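Local coordinates for protein endoglucanase A (Clostridium acetobutylicum, PDB 3IK2) that probably hydrolyses internal beta-1,4-glucosidic bonds of cellulose and related glucans, as a family 44 glycoside hydrolase, at residues F227-S230 against A231-D234; Y384-C387 against N388-N392. All blocks are in the same frame, centred on the assembly; numbering follows the deposited sequence.

Interaction 1. Residues F227-S230 against A231-D234; sequences FGFS and AFND
The ring of F232 lies against the backbone at the start of its own helix, with G228 O and F229 CA both over one face. G228 O stands 3.1 Å from F232 CD2, offset toward the rim. F229 CA is 4.0 Å from the centroid of the F232 ring and 25° off its normal, which meets the geometry of a CH-pi contact. The same carbonyl oxygen, G228 O, accepts F232 N at 3.2 Å, so backbone and ring of F232 converge on it; a weak bond from A231 N also reaches it. F232 CG sits anti to its carbonyl carbon (chi1 -55°), the torsion that turns the ring back along the chain over the first turn. F229 meets that ring obliquely, planes 49° apart, its CD1 4.0 Å from F232 CD1, while its CE2 meets N233 CB obliquely. On another side of the turn, F227 CD2 touches A231 CB at 3.7 Å.

G228 is the N-cap of helix 229-234, a short helix that follows strand 220-226 of the parallel eight-stranded TIM-like barrel. Two residues on, S230 O accepts D234 N at 3.3 Å, together with a weak bond from N233 N. A water lies 3.0 Å from S230 OG and next to D234 OD2, but its unusually short approach to D234 OD2 makes the bridge between the two side chains less certain. Both side chains are tied further down the chain, S230 OG by a hydrogen bond with N236 OD1 and D234 OD2 by S237 N. Outside the turn, F232 packs on L226 of the preceding strand and on L276 and W278 of strand 273-278, F227 rests on E180 and L183, and F229 touches C325.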
# COMPACT_ATOMS: atom_id res chain seq x y z
N PHE A 227 -1.08 -11.31 3.79
CA PHE A 227 0.38 -11.15 3.76
C PHE A 227 1.04 -11.32 2.38
O PHE A 227 2.14 -10.82 2.15
CB PHE A 227 1.02 -12.07 4.81
CG PHE A 227 1.34 -13.48 4.34
CD1 PHE A 227 2.54 -13.78 3.68
CD2 PHE A 227 0.46 -14.53 4.60
CE1 PHE A 227 2.83 -15.07 3.26
CE2 PHE A 227 0.77 -15.86 4.21
CZ PHE A 227 1.94 -16.12 3.53
N GLY A 228 0.37 -12.03 1.47
CA GLY A 228 1.06 -12.55 0.29
C GLY A 228 0.32 -13.66 -0.43
O GLY A 228 -0.73 -14.09 0.01
N PHE A 229 0.88 -14.14 -1.55
CA PHE A 229 0.08 -14.95 -2.46
C PHE A 229 -0.48 -16.20 -1.80
O PHE A 229 -1.59 -16.64 -2.13
CB PHE A 229 0.88 -15.32 -3.73
CG PHE A 229 0.01 -15.83 -4.83
CD1 PHE A 229 -0.38 -14.99 -5.85
CD2 PHE A 229 -0.45 -17.15 -4.81
CE1 PHE A 229 -1.21 -15.46 -6.89
CE2 PHE A 229 -1.30 -17.63 -5.82
CZ PHE A 229 -1.67 -16.79 -6.87
N SER A 230 0.31 -16.79 -0.92
CA SER A 230 -0.11 -17.99 -0.19
C SER A 230 -1.44 -17.81 0.58
O SER A 230 -2.29 -18.72 0.57
CB SER A 230 1.01 -18.47 0.74
OG SER A 230 0.51 -19.39 1.68
N ALA A 231 -1.62 -16.64 1.20
CA ALA A 231 -2.91 -16.27 1.83
C ALA A 231 -3.99 -15.95 0.84
O ALA A 231 -5.16 -16.20 1.12
CB ALA A 231 -2.73 -15.10 2.80
N PHE A 232 -3.64 -15.36 -0.30
CA PHE A 232 -4.62 -15.09 -1.38
C PHE A 232 -5.21 -16.40 -1.89
O PHE A 232 -6.35 -16.44 -2.37
CB PHE A 232 -3.98 -14.43 -2.62
CG PHE A 232 -3.21 -13.16 -2.36
CD1 PHE A 232 -2.47 -12.57 -3.40
CD2 PHE A 232 -3.22 -12.52 -1.09
CE1 PHE A 232 -1.74 -11.38 -3.19
CE2 PHE A 232 -2.49 -11.34 -0.87
CZ PHE A 232 -1.74 -10.77 -1.93
N ASN A 233 -4.38 -17.44 -1.82
CA ASN A 233 -4.61 -18.68 -2.56
C ASN A 233 -5.53 -19.56 -1.74
O ASN A 233 -6.71 -19.74 -2.08
CB ASN A 233 -3.22 -19.30 -2.89
CG ASN A 233 -3.30 -20.64 -3.65
OD1 ASN A 233 -2.29 -21.37 -3.74
ND2 ASN A 233 -4.45 -20.96 -4.20
N ASP A 234 -5.02 -20.06 -0.61
CA ASP A 234 -5.78 -20.97 0.24
C ASP A 234 -5.73 -20.56 1.71
O ASP A 234 -5.83 -21.39 2.62
CB ASP A 234 -5.32 -22.43 0.02
CG ASP A 234 -3.84 -22.66 0.32
OD1 ASP A 234 -3.39 -23.80 0.15
OD2 ASP A 234 -3.11 -21.73 0.70
O HOH W 1 -0.64 -21.65 0.16

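Interaction 2. Residues Y384-C387 against N388-N392; sequences YWEC and NSDKN
Two backbone N-H groups converge on E386 OE1: N388 N at 2.8 Å and, more weakly, D390 N at 3.0 Å. The loop they belong to follows strand 379-384, the eighth of the barrel, and contains a type I' beta turn from N388 to K391, closed by K391 N to N388 O at 2.9 Å. The E386 carboxylate sits in the hollow of the 386-392 loop, beside the turn. CG anti to the backbone N followed by a bend at chi2 (51°) turns the carboxylate in toward the N-H groups of N388 and D390. N388 N approaches from above the carboxylate plane, 42° out of it.

E386 OE2 receives N392 ND2 at 2.8 Å, again from above the plane, with the amide turned 83° against the carboxylate. N392, the N-cap residue of helix 393-403, also bonds Q396 through OD1, so its amide links the glutamate to that helix. Near E386, E358 places a like charge close to OE1, and its OE2 accepts C387 N; D390 adds another like charge, its OD1 4.5 Å from E386 OE2. Within residues 384-387, Y384 OH donates to E386 OE2 at 2.9 Å, although the hydroxyl's position is less sure.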
# COMPACT_ATOMS: atom_id res chain seq x y z
N TYR A 384 3.82 2.09 0.98
CA TYR A 384 5.13 1.49 0.99
C TYR A 384 5.49 1.12 2.44
O TYR A 384 5.06 1.81 3.38
CB TYR A 384 6.08 2.56 0.45
CG TYR A 384 7.55 2.32 0.67
CD1 TYR A 384 8.28 1.56 -0.25
CD2 TYR A 384 8.21 2.87 1.76
CE1 TYR A 384 9.61 1.35 -0.07
CE2 TYR A 384 9.56 2.66 1.94
CZ TYR A 384 10.26 1.90 1.01
OH TYR A 384 11.61 1.67 1.15
N TRP A 385 6.24 0.03 2.59
CA TRP A 385 6.77 -0.45 3.86
C TRP A 385 8.31 -0.48 3.76
O TRP A 385 8.86 -1.14 2.88
CB TRP A 385 6.25 -1.85 4.26
CG TRP A 385 6.71 -2.23 5.65
CD1 TRP A 385 7.93 -2.77 5.99
CD2 TRP A 385 5.98 -2.06 6.90
NE1 TRP A 385 8.00 -2.94 7.36
CE2 TRP A 385 6.82 -2.52 7.94
CE3 TRP A 385 4.69 -1.60 7.23
CZ2 TRP A 385 6.44 -2.49 9.29
CZ3 TRP A 385 4.30 -1.58 8.59
CH2 TRP A 385 5.17 -2.03 9.59
N GLU A 386 8.96 0.25 4.67
CA GLU A 386 10.40 0.40 4.76
C GLU A 386 11.09 -0.89 5.19
O GLU A 386 10.76 -1.44 6.25
CB GLU A 386 10.73 1.51 5.76
CG GLU A 386 12.25 1.76 5.96
CD GLU A 386 12.97 1.96 4.67
OE1 GLU A 386 14.12 1.46 4.55
OE2 GLU A 386 12.40 2.62 3.77
N CYS A 387 12.03 -1.38 4.37
CA CYS A 387 12.78 -2.60 4.70
C CYS A 387 14.30 -2.47 4.83
O CYS A 387 14.98 -3.49 4.93
CB CYS A 387 12.46 -3.69 3.69
SG CYS A 387 10.71 -4.12 3.66
N ASN A 388 14.84 -1.24 4.82
CA ASN A 388 16.29 -1.07 4.82
C ASN A 388 16.80 0.05 5.74
O ASN A 388 17.64 0.84 5.33
CB ASN A 388 16.78 -0.81 3.37
CG ASN A 388 18.26 -1.18 3.17
OD1 ASN A 388 18.83 -1.98 3.93
ND2 ASN A 388 18.88 -0.60 2.14
N SER A 389 16.27 0.13 6.96
CA SER A 389 16.64 1.15 7.95
C SER A 389 16.73 2.56 7.41
O SER A 389 17.67 3.31 7.74
CB SER A 389 17.94 0.75 8.66
OG SER A 389 17.79 -0.54 9.24
N ASP A 390 15.75 2.93 6.58
CA ASP A 390 15.63 4.28 5.99
C ASP A 390 16.77 4.62 5.01
O ASP A 390 16.99 5.79 4.68
CB ASP A 390 15.54 5.36 7.07
CG ASP A 390 14.36 5.16 8.00
OD1 ASP A 390 13.25 4.83 7.54
OD2 ASP A 390 14.55 5.37 9.21
N LYS A 391 17.49 3.61 4.55
CA LYS A 391 18.44 3.82 3.45
C LYS A 391 17.68 3.73 2.13
O LYS A 391 17.83 2.78 1.39
CB LYS A 391 19.59 2.83 3.54
CG LYS A 391 20.50 3.10 4.78
CD LYS A 391 21.62 2.09 4.87
CE LYS A 391 21.14 0.83 5.57
NZ LYS A 391 22.23 -0.19 5.56
N ASN A 392 16.86 4.75 1.87
CA ASN A 392 15.80 4.68 0.86
C ASN A 392 15.76 5.88 -0.08
O ASN A 392 14.68 6.25 -0.57
CB ASN A 392 14.44 4.52 1.56
CG ASN A 392 14.16 5.61 2.64
OD1 ASN A 392 14.81 6.68 2.69
ND2 ASN A 392 13.16 5.34 3.49

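Interaction 1 precedes interaction 2 along the chain, and both lie at or just beyond the C-terminal ends of strands in the same closed parallel barrel: residues 227-234 come after strand 220-226, the fifth in the sheet order, and residues 384-392 start on the last residue of strand 379-384, the eighth, and run on from it. Strands 273-278 and 347-353 lie between these two in that order. The centres are 23 Å apart and the nearest atoms about 10 Å, so the two do not touch. One forms a short helix, the other a loop leading into helix 393-403. In TIM barrels the C-terminal end of the strands carries the active site, and both segments lie at that end.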